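Local coordinates for thioredoxin (Thermosipho africanus, PDB 6MOS), which probably acts as a thiol-disulfide oxidoreductase, reducing disulfide bonds in other proteins through a pair of redox-active cysteines, at residues Glu31-Asp36 / Ser69-Lys74; Lys53-Asp58 / Asn105-Tyr110; Lys92-Asn97 / Ser101-Thr106. All coordinates share one frame; numbering follows the deposited sequence.

Interaction 1 of 3, residues Glu31-Asp36 / Ser69-Lys74; sequences EYFKND and SYPAQK
Glu31 reaches out from its strand to take a hydrogen bond from Tyr70, whose OH lies 2.6 Å from Glu31 OE1. The oxygen accepts with its syn lone pair, on the side of the other carboxylate oxygen, and the acid stands almost perpendicular to the phenol ring, the two planes 88° apart. Beside this bond, Phe33 presents its ring edge to the helix: its CZ comes within 3.8 Å of Tyr70 CE2, while its CD2 lies 3.9 Å from Pro71 CG. A flat, wholly apolar ring suits this buried place, since it can fill the angle between a tyrosine and a proline without needing a polar partner.

Tyr70 spans the distance to Glu31 because its CG is anti to the backbone N (chi1 175°), which sends the ring off the helix toward the strand. Lys74, one turn later, lays its CG over one face of that ring, 3.3 Å above the plane and toward the rim. Its amine pairs with Glu90, while the second oxygen of Glu31 forms a salt bridge with Lys29. That neighbouring positive charge probably keeps the buried carboxylate ionised, which would strengthen its hold on the phenol.

Further out, alternation along the strand decides who meets whom. Glu31 and Phe33 face helix 69-73, whereas Tyr32 between them turns to Met44, Leu45 and Ile48 of helix 39-55. Ile62 and Ile83, from the two flanking strands, close in on Phe33. Strand residues 31-34 and helix residues 69-73 run at 107° to each other. Covering a central strand with helices on both sides is characteristic of the thioredoxin fold, in which this strand leads into the CxxC site of Cys38 and Cys41.

Interaction 2 of 3, residues Lys53-Asp58 / Asn105-Tyr110; sequences KNFDID and NTIERY
The backbone N of Arg109 bonds Asn105 O at 2.9 Å, winding the helical turn from which Ile107 and Glu108 meet Phe55. Between the side chains the contact is apolar. Ile107 CG2 sits squarely over the Phe55 ring, 3.9 Å from its centroid and 9° off the normal, a CH-pi contact. Being anti to the backbone N, this branch points off the helix onto the flat aromatic face. The same methyl lies 3.8 Å from Ile57 CD1, and the two isoleucine side chains lie alongside, pointing opposite ways.

Glu108 adds a partly polar border. Its CG approaches Phe55 CZ at 3.6 Å, and beyond it the extended chain turns its carboxylate 88° to the ring; an acid fits here because its methylene carbons pack while its charged end can stay in solvent.

Phe55 and Ile57 can both contribute because the chain turns sharply between them: Asp56, with positive phi (53°), ends helix 39-55 in a Schellman motif. Ile57 then reaches Ile30, which Ile107 also touches. Such packing of two helices side by side on one face of the central sheet is typical of the thioredoxin fold.

Interaction 3 of 3, residues Lys92-Asn97 / Ser101-Thr106; sequences KRFARN and SEVINT
Phe94 lays its ring beneath Val103, whose CG2 stands over the ring centre, 3.8 Å from the centroid and 6° off the normal. Val103 CG1 is anti to the backbone N, which leaves CG2, the branch beside that nitrogen, to make this CH-pi contact. A flat aromatic ring suits this buried position, offering a face wide enough for a branched valine's methyl. With CG beside its own N (chi1 -56°), Phe94 turns the ring toward the helix, where CZ comes within 3.4 Å of Thr106 OG1, at the ring edge. Glu102 CB touches Phe94 CE2 at 3.8 Å.

Thr106 splits its two branches. OG1 bonds back to Glu102 O at 3.1 Å, and Thr106 N reaches that carbonyl from the opposite face of its plane; two donors thus grip the oxygen, and the bond from OG1 gives the buried hydroxyl a partner. CG2 instead meets Lys92 CB at 3.9 Å. A lysine, aliphatic at its base and charged at its end, suits this exposed edge strand. Glu102 sends its carboxylate to Ser99 N, just before the helix begins.

Strand residues 92-95 and helix residues 101-106 run antiparallel, at 176°. Phe94 also touches Ile84 on strand 81-86, while Val103 meets Ile48, so the pair sits between the edge of the sheet and helix 39-55.

In the fold
Interactions 1 and 3 each seat a helix on the same four-stranded sheet, helix 69-73 on one face and helix 100-115 on the other; interaction 2 pairs helix 100-115 with the end of helix 39-55 on that second face. Interactions 2 and 3 share Asn105 and Thr106, their centres about 12 Å apart. Centre to centre, interaction 1 is about 20 Å from interaction 2 and about 16 Å from interaction 3, which it touches through a probable hydrogen bond from Arg93 NH2 to Lys74 O (2.9 Å). Along the chain, interactions 1 and 2 alternate their segments, whereas interaction 1 closes before interaction 3 opens. Early and late parts of the chain are thus knitted into one compact domain.

Interaction 1 of 3, residues Glu31-Asp36 / Ser69-Lys74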
loop_
_atom_site.group_PDB
_atom_site.type_symbol
_atom_site.label_atom_id
_atom_site.label_comp_id
_atom_site.label_asym_id
_atom_site.label_seq_id
_atom_site.Cartn_x
_atom_site.Cartn_y
_atom_site.Cartn_z
ATOM N N GLU A 31 2.482 1.090 2.624
ATOM C CA GLU A 31 1.638 2.164 3.132
ATOM C C GLU A 31 0.292 2.062 2.430
ATOM O O GLU A 31 0.239 2.067 1.198
ATOM C CB GLU A 31 2.288 3.528 2.908
ATOM C CG GLU A 31 3.457 3.735 3.917
ATOM C CD GLU A 31 4.147 5.087 3.823
ATOM O OE1 GLU A 31 3.897 5.819 2.864
ATOM O OE2 GLU A 31 4.983 5.416 4.718
ATOM N N TYR A 32 -0.779 1.943 3.214
ATOM C CA TYR A 32 -2.130 1.730 2.698
ATOM C C TYR A 32 -2.960 2.946 3.083
ATOM O O TYR A 32 -3.204 3.170 4.269
ATOM C CB TYR A 32 -2.726 0.458 3.288
ATOM C CG TYR A 32 -4.094 0.117 2.757
ATOM C CD1 TYR A 32 -4.239 -0.411 1.492
ATOM C CD2 TYR A 32 -5.230 0.306 3.532
ATOM C CE1 TYR A 32 -5.490 -0.717 0.994
ATOM C CE2 TYR A 32 -6.498 -0.000 3.042
ATOM C CZ TYR A 32 -6.613 -0.511 1.771
ATOM O OH TYR A 32 -7.861 -0.834 1.262
ATOM N N PHE A 33 -3.393 3.723 2.093
ATOM C CA PHE A 33 -4.148 4.950 2.332
ATOM C C PHE A 33 -5.631 4.677 2.139
ATOM O O PHE A 33 -6.035 4.132 1.107
ATOM C CB PHE A 33 -3.693 6.077 1.405
ATOM C CG PHE A 33 -2.239 6.451 1.573
ATOM C CD1 PHE A 33 -1.248 5.760 0.887
ATOM C CD2 PHE A 33 -1.871 7.492 2.412
ATOM C CE1 PHE A 33 0.098 6.101 1.035
ATOM C CE2 PHE A 33 -0.528 7.842 2.572
ATOM C CZ PHE A 33 0.453 7.147 1.887
ATOM N N LYS A 34 -6.437 5.052 3.130
ATOM C CA LYS A 34 -7.850 4.698 3.112
ATOM C C LYS A 34 -8.657 5.812 3.763
ATOM O O LYS A 34 -8.114 6.765 4.322
ATOM C CB LYS A 34 -8.088 3.350 3.820
ATOM C CG LYS A 34 -7.594 3.270 5.289
ATOM C CD LYS A 34 -8.655 3.800 6.276
ATOM C CE LYS A 34 -8.231 3.630 7.728
ATOM N NZ LYS A 34 -9.392 3.924 8.627
ATOM N N ASN A 35 -9.977 5.686 3.672
ATOM C CA ASN A 35 -10.844 6.353 4.625
ATOM C C ASN A 35 -11.972 5.393 4.966
ATOM O O ASN A 35 -12.130 4.338 4.340
ATOM C CB ASN A 35 -11.318 7.714 4.106
ATOM C CG ASN A 35 -12.306 7.609 2.986
ATOM O OD1 ASN A 35 -13.293 6.884 3.069
ATOM N ND2 ASN A 35 -12.051 8.358 1.925
ATOM N N ASP A 36 -12.735 5.721 5.999
ATOM C CA ASP A 36 -13.680 4.729 6.482
ATOM C C ASP A 36 -15.007 4.778 5.735
ATOM O O ASP A 36 -15.903 3.988 6.044
ATOM C CB ASP A 36 -13.884 4.876 7.992
ATOM C CG ASP A 36 -12.770 4.207 8.791
ATOM O OD1 ASP A 36 -12.072 3.329 8.232
ATOM O OD2 ASP A 36 -12.588 4.549 9.977
ATOM N N SER A 69 -2.250 15.146 6.803
ATOM C CA SER A 69 -0.982 15.836 6.564
ATOM C C SER A 69 -0.038 15.001 5.694
ATOM O O SER A 69 0.378 15.432 4.614
ATOM C CB SER A 69 -0.301 16.173 7.896
ATOM O OG SER A 69 -1.004 17.179 8.597
ATOM N N TYR A 70 0.339 13.819 6.178
ATOM C CA TYR A 70 1.285 13.000 5.417
ATOM C C TYR A 70 0.733 12.592 4.048
ATOM O O TYR A 70 1.473 12.727 3.057
ATOM C CB TYR A 70 1.722 11.778 6.245
ATOM C CG TYR A 70 2.601 10.816 5.467
ATOM C CD1 TYR A 70 3.916 11.144 5.143
ATOM C CD2 TYR A 70 2.113 9.582 5.046
ATOM C CE1 TYR A 70 4.722 10.261 4.417
ATOM C CE2 TYR A 70 2.909 8.694 4.319
ATOM C CZ TYR A 70 4.210 9.038 4.007
ATOM O OH TYR A 70 4.995 8.154 3.278
ATOM N N PRO A 71 -0.521 12.144 3.907
ATOM C CA PRO A 71 -1.042 11.888 2.547
ATOM C C PRO A 71 -0.935 13.092 1.632
ATOM O O PRO A 71 -0.616 12.942 0.445
ATOM C CB PRO A 71 -2.506 11.498 2.802
ATOM C CG PRO A 71 -2.512 10.960 4.181
ATOM C CD PRO A 71 -1.492 11.753 4.941
ATOM N N ALA A 72 -1.171 14.297 2.158
ATOM C CA ALA A 72 -1.093 15.483 1.311
ATOM C C ALA A 72 0.343 15.746 0.878
ATOM O O ALA A 72 0.593 16.126 -0.272
ATOM C CB ALA A 72 -1.680 16.687 2.051
ATOM N N GLN A 73 1.301 15.523 1.779
ATOM C CA GLN A 73 2.713 15.635 1.429
ATOM C C GLN A 73 3.109 14.618 0.364
ATOM O O GLN A 73 3.870 14.941 -0.556
ATOM C CB GLN A 73 3.577 15.454 2.677
ATOM C CG GLN A 73 5.078 15.347 2.408
ATOM C CD GLN A 73 5.854 14.838 3.620
ATOM O OE1 GLN A 73 5.677 15.333 4.735
ATOM N NE2 GLN A 73 6.718 13.840 3.403
ATOM N N LYS A 74 2.605 13.386 0.471
ATOM C CA LYS A 74 2.903 12.346 -0.513
ATOM C C LYS A 74 2.092 12.470 -1.795
ATOM O O LYS A 74 2.267 11.635 -2.697
ATOM C CB LYS A 74 2.657 10.960 0.081
ATOM C CG LYS A 74 3.660 10.545 1.121
ATOM C CD LYS A 74 5.045 10.265 0.548
ATOM C CE LYS A 74 5.052 8.971 -0.254
ATOM N NZ LYS A 74 6.437 8.580 -0.659
#

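Interaction 2 of 3, residues Lys53-Asp58 / Asn105-Tyr110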
loop_
_atom_site.group_PDB
_atom_site.type_symbol
_atom_site.label_atom_id
_atom_site.label_comp_id
_atom_site.label_asym_id
_atom_site.label_seq_id
_atom_site.Cartn_x
_atom_site.Cartn_y
_atom_site.Cartn_z
ATOM N N LYS A 53 1.682 -9.609 6.255
ATOM C CA LYS A 53 2.052 -10.685 7.168
ATOM C C LYS A 53 2.708 -11.837 6.417
ATOM O O LYS A 53 3.660 -12.452 6.912
ATOM C CB LYS A 53 0.810 -11.165 7.922
ATOM C CG LYS A 53 1.062 -12.298 8.902
ATOM C CD LYS A 53 0.009 -13.396 8.772
ATOM C CE LYS A 53 0.055 -14.375 9.952
ATOM N NZ LYS A 53 1.438 -14.777 10.365
ATOM N N ASN A 54 2.219 -12.133 5.209
ATOM C CA ASN A 54 2.746 -13.245 4.426
ATOM C C ASN A 54 4.192 -13.017 4.006
ATOM O O ASN A 54 4.951 -13.982 3.860
ATOM C CB ASN A 54 1.880 -13.458 3.193
ATOM C CG ASN A 54 1.678 -14.910 2.879
ATOM O OD1 ASN A 54 0.781 -15.555 3.426
ATOM N ND2 ASN A 54 2.512 -15.444 1.992
ATOM N N PHE A 55 4.588 -11.761 3.794
ATOM C CA PHE A 55 5.947 -11.425 3.389
ATOM C C PHE A 55 6.766 -10.819 4.520
ATOM O O PHE A 55 7.900 -10.388 4.281
ATOM C CB PHE A 55 5.932 -10.461 2.199
ATOM C CG PHE A 55 5.414 -11.063 0.928
ATOM C CD1 PHE A 55 6.249 -11.798 0.105
ATOM C CD2 PHE A 55 4.096 -10.876 0.540
ATOM C CE1 PHE A 55 5.777 -12.344 -1.072
ATOM C CE2 PHE A 55 3.613 -11.421 -0.640
ATOM C CZ PHE A 55 4.456 -12.156 -1.448
ATOM N N ASP A 56 6.222 -10.769 5.737
ATOM C CA ASP A 56 6.894 -10.156 6.878
ATOM C C ASP A 56 7.341 -8.733 6.557
ATOM O O ASP A 56 8.480 -8.343 6.810
ATOM C CB ASP A 56 8.077 -11.006 7.335
ATOM C CG ASP A 56 7.656 -12.385 7.766
ATOM O OD1 ASP A 56 7.096 -12.500 8.876
ATOM O OD2 ASP A 56 7.881 -13.347 7.000
ATOM N N ILE A 57 6.431 -7.954 5.973
ATOM C CA ILE A 57 6.685 -6.556 5.646
ATOM C C ILE A 57 5.820 -5.691 6.551
ATOM O O ILE A 57 4.630 -5.977 6.732
ATOM C CB ILE A 57 6.399 -6.271 4.161
ATOM C CG1 ILE A 57 7.429 -6.973 3.272
ATOM C CG2 ILE A 57 6.384 -4.766 3.883
ATOM C CD1 ILE A 57 7.121 -6.829 1.785
ATOM N N ASP A 58 6.421 -4.650 7.137
ATOM C CA ASP A 58 5.656 -3.688 7.924
ATOM C C ASP A 58 4.584 -3.055 7.055
ATOM O O ASP A 58 4.792 -2.832 5.862
ATOM C CB ASP A 58 6.558 -2.584 8.476
ATOM C CG ASP A 58 7.439 -3.049 9.607
ATOM O OD1 ASP A 58 7.176 -4.133 10.175
ATOM O OD2 ASP A 58 8.390 -2.314 9.927
ATOM N N ASN A 105 2.201 -9.204 -7.027
ATOM C CA ASN A 105 3.173 -9.459 -8.081
ATOM C C ASN A 105 4.372 -8.525 -7.968
ATOM O O ASN A 105 5.515 -8.949 -8.173
ATOM C CB ASN A 105 2.505 -9.320 -9.444
ATOM C CG ASN A 105 3.168 -10.168 -10.491
ATOM O OD1 ASN A 105 3.794 -9.649 -11.419
ATOM N ND2 ASN A 105 3.051 -11.487 -10.345
ATOM N N THR A 106 4.134 -7.253 -7.633
ATOM C CA THR A 106 5.240 -6.308 -7.501
ATOM C C THR A 106 6.117 -6.664 -6.310
ATOM O O THR A 106 7.352 -6.600 -6.399
ATOM C CB THR A 106 4.707 -4.877 -7.370
ATOM O OG1 THR A 106 4.031 -4.503 -8.577
ATOM C CG2 THR A 106 5.839 -3.895 -7.113
ATOM N N ILE A 107 5.498 -7.047 -5.189
ATOM C CA ILE A 107 6.272 -7.434 -4.015
ATOM C C ILE A 107 7.131 -8.651 -4.330
ATOM O O ILE A 107 8.315 -8.703 -3.976
ATOM C CB ILE A 107 5.338 -7.682 -2.814
ATOM C CG1 ILE A 107 4.607 -6.397 -2.443
ATOM C CG2 ILE A 107 6.113 -8.210 -1.625
ATOM C CD1 ILE A 107 3.724 -6.512 -1.198
ATOM N N GLU A 108 6.564 -9.631 -5.040
ATOM C CA GLU A 108 7.330 -10.833 -5.358
ATOM C C GLU A 108 8.469 -10.532 -6.322
ATOM O O GLU A 108 9.607 -10.975 -6.102
ATOM C CB GLU A 108 6.407 -11.913 -5.920
ATOM C CG GLU A 108 5.676 -12.655 -4.821
ATOM C CD GLU A 108 4.902 -13.858 -5.317
ATOM O OE1 GLU A 108 4.533 -13.882 -6.510
ATOM O OE2 GLU A 108 4.663 -14.780 -4.504
ATOM N N ARG A 109 8.198 -9.763 -7.378
ATOM C CA ARG A 109 9.255 -9.419 -8.326
ATOM C C ARG A 109 10.367 -8.631 -7.651
ATOM O O ARG A 109 11.554 -8.879 -7.903
ATOM C CB ARG A 109 8.685 -8.625 -9.501
ATOM C CG ARG A 109 7.738 -9.401 -10.407
ATOM C CD ARG A 109 7.758 -8.849 -11.828
ATOM N NE ARG A 109 7.879 -7.394 -11.853
ATOM C CZ ARG A 109 6.854 -6.554 -11.740
ATOM N NH1 ARG A 109 5.624 -7.025 -11.584
ATOM N NH2 ARG A 109 7.063 -5.241 -11.774
ATOM N N TYR A 110 10.007 -7.670 -6.788
ATOM C CA TYR A 110 11.034 -6.889 -6.107
ATOM C C TYR A 110 11.888 -7.765 -5.203
ATOM O O TYR A 110 13.118 -7.619 -5.160
ATOM C CB TYR A 110 10.405 -5.752 -5.299
ATOM C CG TYR A 110 11.452 -4.849 -4.681
ATOM C CD1 TYR A 110 12.141 -3.923 -5.458
ATOM C CD2 TYR A 110 11.767 -4.938 -3.334
ATOM C CE1 TYR A 110 13.097 -3.106 -4.909
ATOM C CE2 TYR A 110 12.728 -4.119 -2.769
ATOM C CZ TYR A 110 13.385 -3.204 -3.563
ATOM O OH TYR A 110 14.335 -2.389 -3.001
#

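Interaction 3 of 3, residues Lys92-Asn97 / Ser101-Thr106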
loop_
_atom_site.group_PDB
_atom_site.type_symbol
_atom_site.label_atom_id
_atom_site.label_comp_id
_atom_site.label_asym_id
_atom_site.label_seq_id
_atom_site.Cartn_x
_atom_site.Cartn_y
_atom_site.Cartn_z
ATOM N N LYS A 92 6.834 1.444 -5.878
ATOM C CA LYS A 92 5.677 1.389 -6.762
ATOM C C LYS A 92 4.470 1.959 -6.037
ATOM O O LYS A 92 4.276 1.695 -4.848
ATOM C CB LYS A 92 5.395 -0.055 -7.205
ATOM C CG LYS A 92 4.432 -0.175 -8.379
ATOM C CD LYS A 92 5.145 0.090 -9.696
ATOM C CE LYS A 92 4.398 -0.555 -10.849
ATOM N NZ LYS A 92 2.955 -0.164 -10.853
ATOM N N ARG A 93 3.673 2.748 -6.754
ATOM C CA ARG A 93 2.435 3.296 -6.231
ATOM C C ARG A 93 1.269 2.711 -7.019
ATOM O O ARG A 93 1.351 2.554 -8.246
ATOM C CB ARG A 93 2.449 4.831 -6.305
ATOM C CG ARG A 93 1.210 5.512 -5.757
ATOM C CD ARG A 93 1.313 7.026 -5.870
ATOM N NE ARG A 93 2.416 7.566 -5.088
ATOM C CZ ARG A 93 2.388 8.761 -4.497
ATOM N NH1 ARG A 93 1.306 9.522 -4.607
ATOM N NH2 ARG A 93 3.426 9.181 -3.788
ATOM N N PHE A 94 0.204 2.345 -6.307
ATOM C CA PHE A 94 -1.026 1.852 -6.922
ATOM C C PHE A 94 -2.166 2.782 -6.531
ATOM O O PHE A 94 -2.461 2.936 -5.347
ATOM C CB PHE A 94 -1.349 0.426 -6.469
ATOM C CG PHE A 94 -0.250 -0.563 -6.709
ATOM C CD1 PHE A 94 0.783 -0.713 -5.795
ATOM C CD2 PHE A 94 -0.258 -1.369 -7.837
ATOM C CE1 PHE A 94 1.797 -1.639 -6.010
ATOM C CE2 PHE A 94 0.757 -2.304 -8.052
ATOM C CZ PHE A 94 1.780 -2.434 -7.142
ATOM N N ALA A 95 -2.816 3.393 -7.515
ATOM C CA ALA A 95 -3.983 4.212 -7.219
ATOM C C ALA A 95 -4.915 4.155 -8.420
ATOM O O ALA A 95 -4.507 3.775 -9.521
ATOM C CB ALA A 95 -3.602 5.659 -6.911
ATOM N N ARG A 96 -6.175 4.511 -8.182
ATOM C CA ARG A 96 -7.191 4.657 -9.229
ATOM C C ARG A 96 -7.655 3.327 -9.808
ATOM O O ARG A 96 -8.822 2.955 -9.638
ATOM C CB ARG A 96 -6.688 5.564 -10.358
ATOM C CG ARG A 96 -6.722 7.045 -10.020
ATOM C CD ARG A 96 -6.095 7.894 -11.116
ATOM N NE ARG A 96 -6.071 9.312 -10.757
ATOM C CZ ARG A 96 -5.145 9.877 -9.985
ATOM N NH1 ARG A 96 -4.158 9.143 -9.477
ATOM N NH2 ARG A 96 -5.206 11.178 -9.714
ATOM N N ASN A 97 -6.780 2.609 -10.513
ATOM C CA ASN A 97 -7.187 1.360 -11.164
ATOM C C ASN A 97 -6.088 0.320 -10.979
ATOM O O ASN A 97 -5.079 0.334 -11.695
ATOM C CB ASN A 97 -7.503 1.567 -12.641
ATOM C CG ASN A 97 -8.608 0.643 -13.134
ATOM O OD1 ASN A 97 -9.354 0.064 -12.340
ATOM N ND2 ASN A 97 -8.717 0.498 -14.450
ATOM N N SER A 101 -3.900 -8.378 -6.936
ATOM C CA SER A 101 -2.883 -9.270 -7.492
ATOM C C SER A 101 -1.670 -8.503 -8.014
ATOM O O SER A 101 -0.540 -9.004 -7.926
ATOM C CB SER A 101 -3.488 -10.129 -8.602
ATOM O OG SER A 101 -4.030 -9.320 -9.623
ATOM N N GLU A 102 -1.876 -7.296 -8.554
ATOM C CA GLU A 102 -0.749 -6.479 -9.003
ATOM C C GLU A 102 0.184 -6.150 -7.850
ATOM O O GLU A 102 1.406 -6.132 -8.023
ATOM C CB GLU A 102 -1.231 -5.179 -9.639
ATOM C CG GLU A 102 -2.209 -5.337 -10.777
ATOM C CD GLU A 102 -2.673 -3.995 -11.288
ATOM O OE1 GLU A 102 -1.863 -3.043 -11.279
ATOM O OE2 GLU A 102 -3.850 -3.879 -11.676
ATOM N N VAL A 103 -0.377 -5.872 -6.669
ATOM C CA VAL A 103 0.445 -5.564 -5.503
ATOM C C VAL A 103 1.298 -6.765 -5.119
ATOM O O VAL A 103 2.506 -6.643 -4.885
ATOM C CB VAL A 103 -0.438 -5.108 -4.329
ATOM C CG1 VAL A 103 0.426 -4.791 -3.103
ATOM C CG2 VAL A 103 -1.260 -3.897 -4.747
ATOM N N ILE A 104 0.681 -7.946 -5.043
ATOM C CA ILE A 104 1.443 -9.147 -4.714
ATOM C C ILE A 104 2.535 -9.379 -5.744
ATOM O O ILE A 104 3.681 -9.709 -5.400
ATOM C CB ILE A 104 0.510 -10.366 -4.599
ATOM C CG1 ILE A 104 -0.453 -10.185 -3.426
ATOM C CG2 ILE A 104 1.334 -11.642 -4.414
ATOM C CD1 ILE A 104 -1.590 -11.188 -3.405
ATOM N N ASN A 105 2.201 -9.204 -7.027
ATOM C CA ASN A 105 3.173 -9.459 -8.081
ATOM C C ASN A 105 4.372 -8.525 -7.968
ATOM O O ASN A 105 5.515 -8.949 -8.173
ATOM C CB ASN A 105 2.505 -9.320 -9.444
ATOM C CG ASN A 105 3.168 -10.168 -10.491
ATOM O OD1 ASN A 105 3.794 -9.649 -11.419
ATOM N ND2 ASN A 105 3.051 -11.487 -10.345
ATOM N N THR A 106 4.134 -7.253 -7.633
ATOM C CA THR A 106 5.240 -6.308 -7.501
ATOM C C THR A 106 6.117 -6.664 -6.310
ATOM O O THR A 106 7.352 -6.600 -6.399
ATOM C CB THR A 106 4.707 -4.877 -7.370
ATOM O OG1 THR A 106 4.031 -4.503 -8.577
ATOM C CG2 THR A 106 5.839 -3.895 -7.113
#